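Local atomic coordinates of IMC sub-compartment protein ISP3 (Toxoplasma gondii, PDB entry 4CHJ), a protein that probably takes part in replication of the parasite as a pleckstrin-homology-fold protein of the inner membrane complex. Residues 36-41 / 126-131; 62-67 / 138-143; 82-87 / 142-147. All coordinates share one frame; numbering follows the deposited sequence.

Interaction 1 of 3, residues 36-41 / 126-131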
loop_
_atom_site.group_PDB
_atom_site.type_symbol
_atom_site.label_atom_id
_atom_site.label_comp_id
_atom_site.label_asym_id
_atom_site.label_seq_id
_atom_site.Cartn_x
_atom_site.Cartn_y
_atom_site.Cartn_z
ATOM N N ASP A 36 -9.282 7.696 -9.072
ATOM C CA ASP A 36 -8.651 8.360 -10.222
ATOM C C ASP A 36 -7.773 9.519 -9.770
ATOM O O ASP A 36 -6.673 9.737 -10.312
ATOM C CB ASP A 36 -9.723 8.896 -11.183
ATOM C CG ASP A 36 -10.383 7.811 -11.995
ATOM O OD1 ASP A 36 -9.864 6.676 -12.036
ATOM O OD2 ASP A 36 -11.433 8.106 -12.605
ATOM N N ASN A 37 -8.283 10.291 -8.807
ATOM C CA ASN A 37 -7.480 11.325 -8.138
ATOM C C ASN A 37 -6.240 10.739 -7.400
ATOM O O ASN A 37 -5.103 11.128 -7.661
ATOM C CB ASN A 37 -8.341 12.099 -7.145
ATOM C CG ASN A 37 -7.559 13.195 -6.434
ATOM O OD1 ASN A 37 -7.021 14.101 -7.075
ATOM N ND2 ASN A 37 -7.467 13.101 -5.105
ATOM N N TRP A 38 -6.481 9.811 -6.480
ATOM C CA TRP A 38 -5.407 9.069 -5.870
ATOM C C TRP A 38 -4.370 8.672 -6.944
ATOM O O TRP A 38 -3.187 9.054 -6.863
ATOM C CB TRP A 38 -5.959 7.843 -5.132
ATOM C CG TRP A 38 -4.921 7.152 -4.338
ATOM C CD1 TRP A 38 -4.485 7.485 -3.090
ATOM C CD2 TRP A 38 -4.117 6.079 -4.771
ATOM N NE1 TRP A 38 -3.465 6.668 -2.713
ATOM C CE2 TRP A 38 -3.210 5.793 -3.735
ATOM C CE3 TRP A 38 -4.080 5.307 -5.934
ATOM C CZ2 TRP A 38 -2.286 4.757 -3.820
ATOM C CZ3 TRP A 38 -3.160 4.294 -6.023
ATOM C CH2 TRP A 38 -2.269 4.025 -4.970
ATOM N N MET A 39 -4.819 8.001 -7.992
ATOM C CA MET A 39 -3.899 7.454 -8.980
ATOM C C MET A 39 -3.058 8.531 -9.656
ATOM O O MET A 39 -1.881 8.325 -9.921
ATOM C CB MET A 39 -4.663 6.657 -10.031
ATOM C CG MET A 39 -3.770 5.864 -10.964
ATOM S SD MET A 39 -2.998 4.457 -10.148
ATOM C CE MET A 39 -1.733 4.050 -11.342
ATOM N N ASN A 40 -3.667 9.672 -9.943
ATOM C CA ASN A 40 -2.965 10.780 -10.596
ATOM C C ASN A 40 -1.895 11.377 -9.732
ATOM O O ASN A 40 -0.776 11.587 -10.186
ATOM C CB ASN A 40 -3.948 11.886 -10.990
ATOM C CG ASN A 40 -4.595 11.625 -12.334
ATOM O OD1 ASN A 40 -3.918 11.229 -13.302
ATOM N ND2 ASN A 40 -5.915 11.804 -12.403
ATOM N N ARG A 41 -2.256 11.682 -8.489
ATOM C CA ARG A 41 -1.290 12.140 -7.484
ATOM C C ARG A 41 -0.045 11.279 -7.319
ATOM O O ARG A 41 1.087 11.795 -7.318
ATOM C CB ARG A 41 -1.971 12.278 -6.146
ATOM C CG ARG A 41 -2.787 13.533 -6.084
ATOM C CD ARG A 41 -3.171 13.872 -4.679
ATOM N NE ARG A 41 -4.284 13.046 -4.234
ATOM C CZ ARG A 41 -4.262 12.273 -3.155
ATOM N NH1 ARG A 41 -3.171 12.197 -2.395
ATOM N NH2 ARG A 41 -5.352 11.603 -2.818
ATOM N N PHE A 126 2.462 0.790 4.740
ATOM C CA PHE A 126 2.325 2.211 4.385
ATOM C C PHE A 126 1.146 2.813 5.156
ATOM O O PHE A 126 0.111 2.188 5.295
ATOM C CB PHE A 126 2.044 2.355 2.882
ATOM C CG PHE A 126 3.217 2.010 1.997
ATOM C CD1 PHE A 126 4.470 1.720 2.534
ATOM C CD2 PHE A 126 3.071 1.998 0.624
ATOM C CE1 PHE A 126 5.542 1.423 1.712
ATOM C CE2 PHE A 126 4.142 1.715 -0.201
ATOM C CZ PHE A 126 5.384 1.432 0.348
ATOM N N SER A 127 1.332 4.028 5.643
ATOM C CA SER A 127 0.283 4.803 6.256
ATOM C C SER A 127 -0.021 6.032 5.384
ATOM O O SER A 127 0.891 6.761 4.966
ATOM C CB SER A 127 0.706 5.256 7.646
ATOM O OG SER A 127 -0.346 5.973 8.272
ATOM N N PHE A 128 -1.297 6.216 5.058
ATOM C CA PHE A 128 -1.699 7.268 4.109
ATOM C C PHE A 128 -2.399 8.376 4.836
ATOM O O PHE A 128 -2.793 8.217 6.006
ATOM C CB PHE A 128 -2.603 6.705 3.005
ATOM C CG PHE A 128 -1.874 5.834 2.033
ATOM C CD1 PHE A 128 -1.693 4.482 2.305
ATOM C CD2 PHE A 128 -1.230 6.395 0.936
ATOM C CE1 PHE A 128 -0.954 3.698 1.459
ATOM C CE2 PHE A 128 -0.494 5.609 0.083
ATOM C CZ PHE A 128 -0.338 4.264 0.356
ATOM N N LYS A 129 -2.546 9.514 4.149
ATOM C CA LYS A 129 -2.874 10.764 4.821
ATOM C C LYS A 129 -4.338 10.733 5.292
ATOM O O LYS A 129 -4.691 11.390 6.262
ATOM C CB LYS A 129 -2.587 11.958 3.906
ATOM C CG LYS A 129 -2.836 13.305 4.563
ATOM C CD LYS A 129 -2.498 14.492 3.655
ATOM C CE LYS A 129 -2.788 15.819 4.348
ATOM N NZ LYS A 129 -2.460 16.983 3.464
ATOM N N ASP A 130 -5.155 9.896 4.649
ATOM C CA ASP A 130 -6.537 9.662 5.076
ATOM C C ASP A 130 -7.027 8.270 4.633
ATOM O O ASP A 130 -6.332 7.564 3.900
ATOM C CB ASP A 130 -7.459 10.749 4.492
ATOM C CG ASP A 130 -7.488 10.743 2.966
ATOM O OD1 ASP A 130 -7.307 9.674 2.366
ATOM O OD2 ASP A 130 -7.684 11.808 2.369
ATOM N N ILE A 131 -8.250 7.927 5.027
ATOM C CA ILE A 131 -8.780 6.577 4.873
ATOM C C ILE A 131 -8.988 6.257 3.414
ATOM O O ILE A 131 -8.709 5.147 2.946
ATOM C CB ILE A 131 -10.130 6.429 5.588
ATOM C CG1 ILE A 131 -9.976 6.794 7.064
ATOM C CG2 ILE A 131 -10.637 5.002 5.452
ATOM C CD1 ILE A 131 -11.140 6.388 7.956
#

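Interaction 2 of 3, residues 62-67 / 138-143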
loop_
_atom_site.group_PDB
_atom_site.type_symbol
_atom_site.label_atom_id
_atom_site.label_comp_id
_atom_site.label_asym_id
_atom_site.label_seq_id
_atom_site.Cartn_x
_atom_site.Cartn_y
_atom_site.Cartn_z
ATOM N N LEU A 62 6.109 8.471 -2.712
ATOM C CA LEU A 62 5.763 7.243 -3.375
ATOM C C LEU A 62 5.344 7.624 -4.766
ATOM O O LEU A 62 4.419 8.399 -4.940
ATOM C CB LEU A 62 4.611 6.559 -2.642
ATOM C CG LEU A 62 4.019 5.326 -3.306
ATOM C CD1 LEU A 62 5.095 4.256 -3.437
ATOM C CD2 LEU A 62 2.806 4.800 -2.526
ATOM N N LYS A 63 6.023 7.056 -5.748
ATOM C CA LYS A 63 5.774 7.348 -7.119
ATOM C C LYS A 63 5.484 6.058 -7.854
ATOM O O LYS A 63 6.306 5.137 -7.876
ATOM C CB LYS A 63 6.985 8.024 -7.719
ATOM C CG LYS A 63 6.689 8.726 -9.016
ATOM C CD LYS A 63 7.601 9.926 -9.196
ATOM C CE LYS A 63 7.459 10.536 -10.581
ATOM N NZ LYS A 63 7.633 9.516 -11.658
ATOM N N ILE A 64 4.312 5.990 -8.465
ATOM C CA ILE A 64 3.902 4.787 -9.161
ATOM C C ILE A 64 4.156 4.969 -10.652
ATOM O O ILE A 64 3.702 5.947 -11.251
ATOM C CB ILE A 64 2.411 4.450 -8.890
ATOM C CG1 ILE A 64 2.126 4.469 -7.374
ATOM C CG2 ILE A 64 2.062 3.087 -9.475
ATOM C CD1 ILE A 64 0.723 4.036 -6.973
ATOM N N ASP A 65 4.884 4.033 -11.250
ATOM C CA ASP A 65 4.968 3.970 -12.697
ATOM C C ASP A 65 4.296 2.681 -13.146
ATOM O O ASP A 65 4.879 1.603 -13.051
ATOM C CB ASP A 65 6.429 3.991 -13.144
ATOM C CG ASP A 65 6.578 4.018 -14.650
ATOM O OD1 ASP A 65 6.016 3.128 -15.320
ATOM O OD2 ASP A 65 7.260 4.927 -15.166
ATOM N N ARG A 66 3.068 2.827 -13.620
ATOM C CA ARG A 66 2.303 1.707 -14.115
ATOM C C ARG A 66 2.943 1.072 -15.338
ATOM O O ARG A 66 2.971 -0.153 -15.438
ATOM C CB ARG A 66 0.862 2.125 -14.406
ATOM C CG ARG A 66 -0.024 2.142 -13.172
ATOM C CD ARG A 66 -1.496 2.110 -13.542
ATOM N NE ARG A 66 -2.152 0.897 -13.062
ATOM C CZ ARG A 66 -3.469 0.732 -13.015
ATOM N NH1 ARG A 66 -4.275 1.704 -13.417
ATOM N NH2 ARG A 66 -3.982 -0.403 -12.564
ATOM N N PRO A 67 3.468 1.863 -16.273
ATOM C CA PRO A 67 4.032 1.177 -17.450
ATOM C C PRO A 67 5.219 0.300 -17.089
ATOM O O PRO A 67 5.364 -0.792 -17.636
ATOM C CB PRO A 67 4.492 2.322 -18.361
ATOM C CG PRO A 67 3.612 3.460 -18.021
ATOM C CD PRO A 67 3.613 3.380 -16.535
ATOM N N VAL A 138 -5.173 0.144 -1.380
ATOM C CA VAL A 138 -5.667 -1.225 -1.280
ATOM C C VAL A 138 -6.222 -1.742 -2.644
ATOM O O VAL A 138 -5.903 -2.864 -3.089
ATOM C CB VAL A 138 -6.723 -1.374 -0.140
ATOM C CG1 VAL A 138 -7.370 -2.754 -0.172
ATOM C CG2 VAL A 138 -6.081 -1.174 1.227
ATOM N N SER A 139 -6.998 -0.911 -3.326
ATOM C CA SER A 139 -7.600 -1.304 -4.604
ATOM C C SER A 139 -6.552 -1.389 -5.681
ATOM O O SER A 139 -6.589 -2.284 -6.513
ATOM C CB SER A 139 -8.683 -0.320 -5.006
ATOM O OG SER A 139 -9.832 -0.539 -4.215
ATOM N N PHE A 140 -5.595 -0.472 -5.653
ATOM C CA PHE A 140 -4.510 -0.510 -6.614
ATOM C C PHE A 140 -3.704 -1.792 -6.438
ATOM O O PHE A 140 -3.363 -2.460 -7.409
ATOM C CB PHE A 140 -3.614 0.715 -6.433
ATOM C CG PHE A 140 -2.273 0.590 -7.087
ATOM C CD1 PHE A 140 -2.166 0.466 -8.455
ATOM C CD2 PHE A 140 -1.119 0.587 -6.327
ATOM C CE1 PHE A 140 -0.934 0.347 -9.060
ATOM C CE2 PHE A 140 0.119 0.469 -6.924
ATOM C CZ PHE A 140 0.212 0.348 -8.293
ATOM N N LEU A 141 -3.427 -2.142 -5.189
ATOM C CA LEU A 141 -2.679 -3.350 -4.874
ATOM C C LEU A 141 -3.447 -4.580 -5.318
ATOM O O LEU A 141 -2.869 -5.539 -5.813
ATOM C CB LEU A 141 -2.374 -3.428 -3.378
ATOM C CG LEU A 141 -1.287 -2.492 -2.857
ATOM C CD1 LEU A 141 -0.933 -2.831 -1.420
ATOM C CD2 LEU A 141 -0.057 -2.555 -3.744
ATOM N N ASP A 142 -4.758 -4.548 -5.130
ATOM C CA ASP A 142 -5.600 -5.675 -5.480
ATOM C C ASP A 142 -5.528 -5.963 -6.970
ATOM O O ASP A 142 -5.457 -7.116 -7.379
ATOM C CB ASP A 142 -7.045 -5.388 -5.089
ATOM C CG ASP A 142 -7.624 -6.451 -4.193
ATOM O OD1 ASP A 142 -7.731 -7.610 -4.640
ATOM O OD2 ASP A 142 -7.976 -6.127 -3.040
ATOM N N ASP A 143 -5.540 -4.912 -7.781
ATOM C CA ASP A 143 -5.457 -5.076 -9.223
ATOM C C ASP A 143 -4.134 -5.698 -9.643
ATOM O O ASP A 143 -4.098 -6.566 -10.507
ATOM C CB ASP A 143 -5.638 -3.732 -9.924
ATOM C CG ASP A 143 -7.016 -3.156 -9.721
ATOM O OD1 ASP A 143 -7.959 -3.936 -9.494
ATOM O OD2 ASP A 143 -7.159 -1.920 -9.787
#

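Interaction 3 of 3, residues 82-87 / 142-147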
loop_
_atom_site.group_PDB
_atom_site.type_symbol
_atom_site.label_atom_id
_atom_site.label_comp_id
_atom_site.label_asym_id
_atom_site.label_seq_id
_atom_site.Cartn_x
_atom_site.Cartn_y
_atom_site.Cartn_z
ATOM N N ILE A 82 9.970 -1.040 -5.741
ATOM C CA ILE A 82 9.196 -2.219 -5.529
ATOM C C ILE A 82 8.595 -2.569 -6.858
ATOM O O ILE A 82 8.032 -1.724 -7.524
ATOM C CB ILE A 82 8.074 -1.974 -4.495
ATOM C CG1 ILE A 82 8.632 -1.254 -3.259
ATOM C CG2 ILE A 82 7.416 -3.290 -4.102
ATOM C CD1 ILE A 82 7.611 -0.994 -2.168
ATOM N N GLN A 83 8.708 -3.835 -7.228
ATOM C CA GLN A 83 8.096 -4.329 -8.443
ATOM C C GLN A 83 6.650 -4.692 -8.182
ATOM O O GLN A 83 6.344 -5.409 -7.243
ATOM C CB GLN A 83 8.849 -5.549 -8.958
ATOM C CG GLN A 83 10.353 -5.371 -8.980
ATOM C CD GLN A 83 10.866 -5.013 -10.353
ATOM O OE1 GLN A 83 10.690 -5.767 -11.306
ATOM N NE2 GLN A 83 11.500 -3.856 -10.462
ATOM N N LEU A 84 5.770 -4.194 -9.042
ATOM C CA LEU A 84 4.340 -4.447 -8.950
ATOM C C LEU A 84 4.080 -5.933 -9.110
ATOM O O LEU A 84 3.174 -6.493 -8.499
ATOM C CB LEU A 84 3.583 -3.634 -9.994
ATOM C CG LEU A 84 3.792 -2.123 -9.886
ATOM C CD1 LEU A 84 2.786 -1.371 -10.740
ATOM C CD2 LEU A 84 3.719 -1.665 -8.440
ATOM N N ASP A 85 4.909 -6.561 -9.929
ATOM C CA ASP A 85 4.847 -7.991 -10.167
ATOM C C ASP A 85 5.117 -8.710 -8.858
ATOM O O ASP A 85 4.540 -9.752 -8.573
ATOM C CB ASP A 85 5.866 -8.410 -11.232
ATOM C CG ASP A 85 7.086 -7.504 -11.273
ATOM O OD1 ASP A 85 6.953 -6.334 -11.689
ATOM O OD2 ASP A 85 8.181 -7.965 -10.892
ATOM N N ASP A 86 6.026 -8.145 -8.076
ATOM C CA ASP A 86 6.417 -8.719 -6.793
ATOM C C ASP A 86 5.298 -8.840 -5.755
ATOM O O ASP A 86 5.292 -9.777 -4.969
ATOM C CB ASP A 86 7.612 -7.973 -6.197
ATOM C CG ASP A 86 8.513 -8.882 -5.388
ATOM O OD1 ASP A 86 8.430 -10.112 -5.565
ATOM O OD2 ASP A 86 9.305 -8.367 -4.575
ATOM N N ILE A 87 4.346 -7.912 -5.762
ATOM C CA ILE A 87 3.356 -7.852 -4.693
ATOM C C ILE A 87 2.560 -9.141 -4.636
ATOM O O ILE A 87 2.013 -9.580 -5.636
ATOM C CB ILE A 87 2.355 -6.710 -4.939
ATOM C CG1 ILE A 87 3.077 -5.444 -5.405
ATOM C CG2 ILE A 87 1.514 -6.454 -3.701
ATOM C CD1 ILE A 87 3.569 -4.560 -4.284
ATOM N N ASP A 142 -4.758 -4.548 -5.130
ATOM C CA ASP A 142 -5.600 -5.675 -5.480
ATOM C C ASP A 142 -5.528 -5.963 -6.970
ATOM O O ASP A 142 -5.457 -7.116 -7.379
ATOM C CB ASP A 142 -7.045 -5.388 -5.089
ATOM C CG ASP A 142 -7.624 -6.451 -4.193
ATOM O OD1 ASP A 142 -7.731 -7.610 -4.640
ATOM O OD2 ASP A 142 -7.976 -6.127 -3.040
ATOM N N ASP A 143 -5.540 -4.912 -7.781
ATOM C CA ASP A 143 -5.457 -5.076 -9.223
ATOM C C ASP A 143 -4.134 -5.698 -9.643
ATOM O O ASP A 143 -4.098 -6.566 -10.507
ATOM C CB ASP A 143 -5.638 -3.732 -9.924
ATOM C CG ASP A 143 -7.016 -3.156 -9.721
ATOM O OD1 ASP A 143 -7.959 -3.936 -9.494
ATOM O OD2 ASP A 143 -7.159 -1.920 -9.787
ATOM N N GLU A 144 -3.052 -5.253 -9.019
ATOM C CA GLU A 144 -1.716 -5.735 -9.356
ATOM C C GLU A 144 -1.573 -7.191 -9.011
ATOM O O GLU A 144 -1.018 -7.961 -9.770
ATOM C CB GLU A 144 -0.671 -4.931 -8.608
ATOM C CG GLU A 144 -0.648 -3.483 -9.039
ATOM C CD GLU A 144 -0.432 -3.332 -10.543
ATOM O OE1 GLU A 144 0.233 -4.220 -11.137
ATOM O OE2 GLU A 144 -0.920 -2.322 -11.126
ATOM N N ILE A 145 -2.146 -7.568 -7.884
ATOM C CA ILE A 145 -2.097 -8.941 -7.400
ATOM C C ILE A 145 -2.862 -9.905 -8.312
ATOM O O ILE A 145 -2.387 -10.996 -8.606
ATOM C CB ILE A 145 -2.679 -9.019 -5.984
ATOM C CG1 ILE A 145 -1.700 -8.385 -5.005
ATOM C CG2 ILE A 145 -2.983 -10.465 -5.595
ATOM C CD1 ILE A 145 -2.299 -8.110 -3.652
ATOM N N LYS A 146 -4.058 -9.498 -8.728
ATOM C CA LYS A 146 -4.851 -10.265 -9.675
ATOM C C LYS A 146 -4.081 -10.453 -10.974
ATOM O O LYS A 146 -3.915 -11.580 -11.441
ATOM C CB LYS A 146 -6.185 -9.567 -9.936
ATOM C CG LYS A 146 -7.209 -9.786 -8.827
ATOM C CD LYS A 146 -8.216 -8.636 -8.697
ATOM C CE LYS A 146 -9.332 -8.710 -9.742
ATOM N NZ LYS A 146 -10.613 -8.110 -9.262
ATOM N N LYS A 147 -3.601 -9.346 -11.540
ATOM C CA LYS A 147 -2.690 -9.389 -12.690
ATOM C C LYS A 147 -1.606 -10.427 -12.497
ATOM O O LYS A 147 -1.402 -11.289 -13.350
ATOM C CB LYS A 147 -2.006 -8.040 -12.869
ATOM C CG LYS A 147 -2.527 -7.227 -14.021
ATOM C CD LYS A 147 -1.536 -6.144 -14.408
ATOM C CE LYS A 147 -1.813 -4.856 -13.652
ATOM N NZ LYS A 147 -0.594 -4.002 -13.567
#

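Interaction 1 of 3, residues 36-41 / 126-131
Trp38, on helix 32-44, turns the edge of its indole toward the face of Phe128, which lies just beyond strand 123-127. The two rings form an offset edge-to-face pair: the centroids of the five-membered indole ring and the phenyl ring are 6.0 Å apart, and the planes are inclined by 64°. It is the nitrogen corner of the indole that leads, with Trp38 NE1 4.2 Å from Phe128 CE2, and that carbon lies near the indole plane. Relative to the phenyl ring the same nitrogen is placed obliquely. The benzo part of the indole follows alongside, bringing Trp38 CZ2 to 4.4 Å from Phe128 CE2.

The backbones stay well apart, the nearest CA atoms being those of Trp38 and Phe128 at 10.8 Å, so two long aromatic side chains span the gap. On the helix, Trp38 has CG anti to the backbone N (chi1 -172°), which carries the indole off the helix toward Phe128. Both rings are buried. Trp38 also rests on Cys136 of helix 131-149, while Phe128 meets the ring of Phe137.

Charged groups accompany the aromatic pair. Arg41 NH2 and Asp130 OD2 carry opposite charges but remain 5.7 Å apart. Arg41 instead forms salt bridges with Asp133 and Asp46, and Asp130 OD1 accepts the backbone N-H of Asp133, making Asp130 the N-cap of helix 131-149. The contact thus packs the helix that precedes the first barrel strand against the point where the last sheet strand, 123-127, leads through an N-capped turn into the C-terminal helix of the pleckstrin homology fold.

Interaction 2 of 3, residues 62-67 / 138-143
Arg66 NH2 ends near two acids of the C-terminal helix: Asp143 OD2 lies 4.5 Å away, beyond salt-bridge range, and Glu144 offers a long, weak ion pair. The two carboxylates can give the guanidinium only diffuse electrostatic attraction, probably weak, and Asp143 stands oblique to its plane. Farther back along the same side chain, Arg66 NE comes to the edge of the Phe140 ring, near its plane and 4.2 Å from CE1.

The apolar half of the contact is closer. Ile64, on strand 57-65, and Phe140, on helix 131-149, reach for one another from opposite directions across backbones whose nearest CA atoms are 10.3 Å apart. Both ends of the branched isoleucine meet the ring: CG2 lies 3.5 Å from Phe140 CZ, and CD1 lies 3.6 Å from Phe140 CE2. The CD1 methyl sits over one face as a CH-pi contact, 4.0 Å from the ring centroid and 27° off the normal. A chi1 of 163° sets the phenyl ring opposite the backbone N of Phe140, extending it to the strand.

The ring is therefore touched over a face by the isoleucine and at an edge by the arginine, two chemically different approaches from residues two positions apart in one chain segment. Phe35 of helix 32-44 also borders Phe140. Arg66 marks the polar margin of this hydrophobic layer, with Met39 and Glu43 of the same helix alongside. An inward-facing phenylalanine on the C-terminal helix, set against the second barrel strand, is in keeping with the way that helix closes one end of the barrel in the pleckstrin homology fold.

Interaction 3 of 3, residues 82-87 / 142-147
Leu84 lies against the carboxylate of Glu144, and Ile87 lies against Ile145; these two pairs make the contact. In the first, Leu84 CB is 3.6 Å from Glu144 OE1, while Leu84 CD1 reaches the carboxyl carbon Glu144 CD at 3.8 Å. The glutamate chain is bent at chi2 (-56°), which folds its head back beside the leucine. In the second, the side chains meet at about a right angle, Ile87 CG2 being 4.0 Å from Ile145 CG1. The same Ile145 CG1 also touches the carbonyl oxygen of Ile87.

One turn along the helix, Lys147 holds the glutamate: its NZ donates to Glu144 OE1 at 2.6 Å in a salt bridge, on the syn side of the oxygen and 23° out of the carboxylate plane. On the other segment, the turn at 84-87 is tied to the helix by Asn148, whose ND2 donates to the carbonyl oxygens of both Leu84 and Ile87. Asp85 and Asp86 anchor the turn further through Asn69 and Ser119.

A buried carboxylate thus meets aliphatic carbon on one flank and an ammonium group on another. The lysine bridge would be expected to offset the cost of burying that charge and to keep Glu144 ionised.

Overall arrangement
The three contacts follow helix 131-149 and its approach, from the turn before it (interaction 1) toward its C-terminal part (interaction 3). Centres of interactions 1 and 2 are about 10 Å apart, those of 2 and 3 about 8 Å, and those of 1 and 3 about 17 Å. The apolar layer is continuous: Trp38 CH2 lies 3.6 Å from Ile64 CD1, and Phe140 CZ lies 3.9 Å from Leu84 CD1. Phe126 CZ, 4.1 Å from Ile82 CD1, joins the outer pair directly. Interactions 2 and 3 also share Asp142 and Asp143. Together they set both helices against the sheet and its connecting turns.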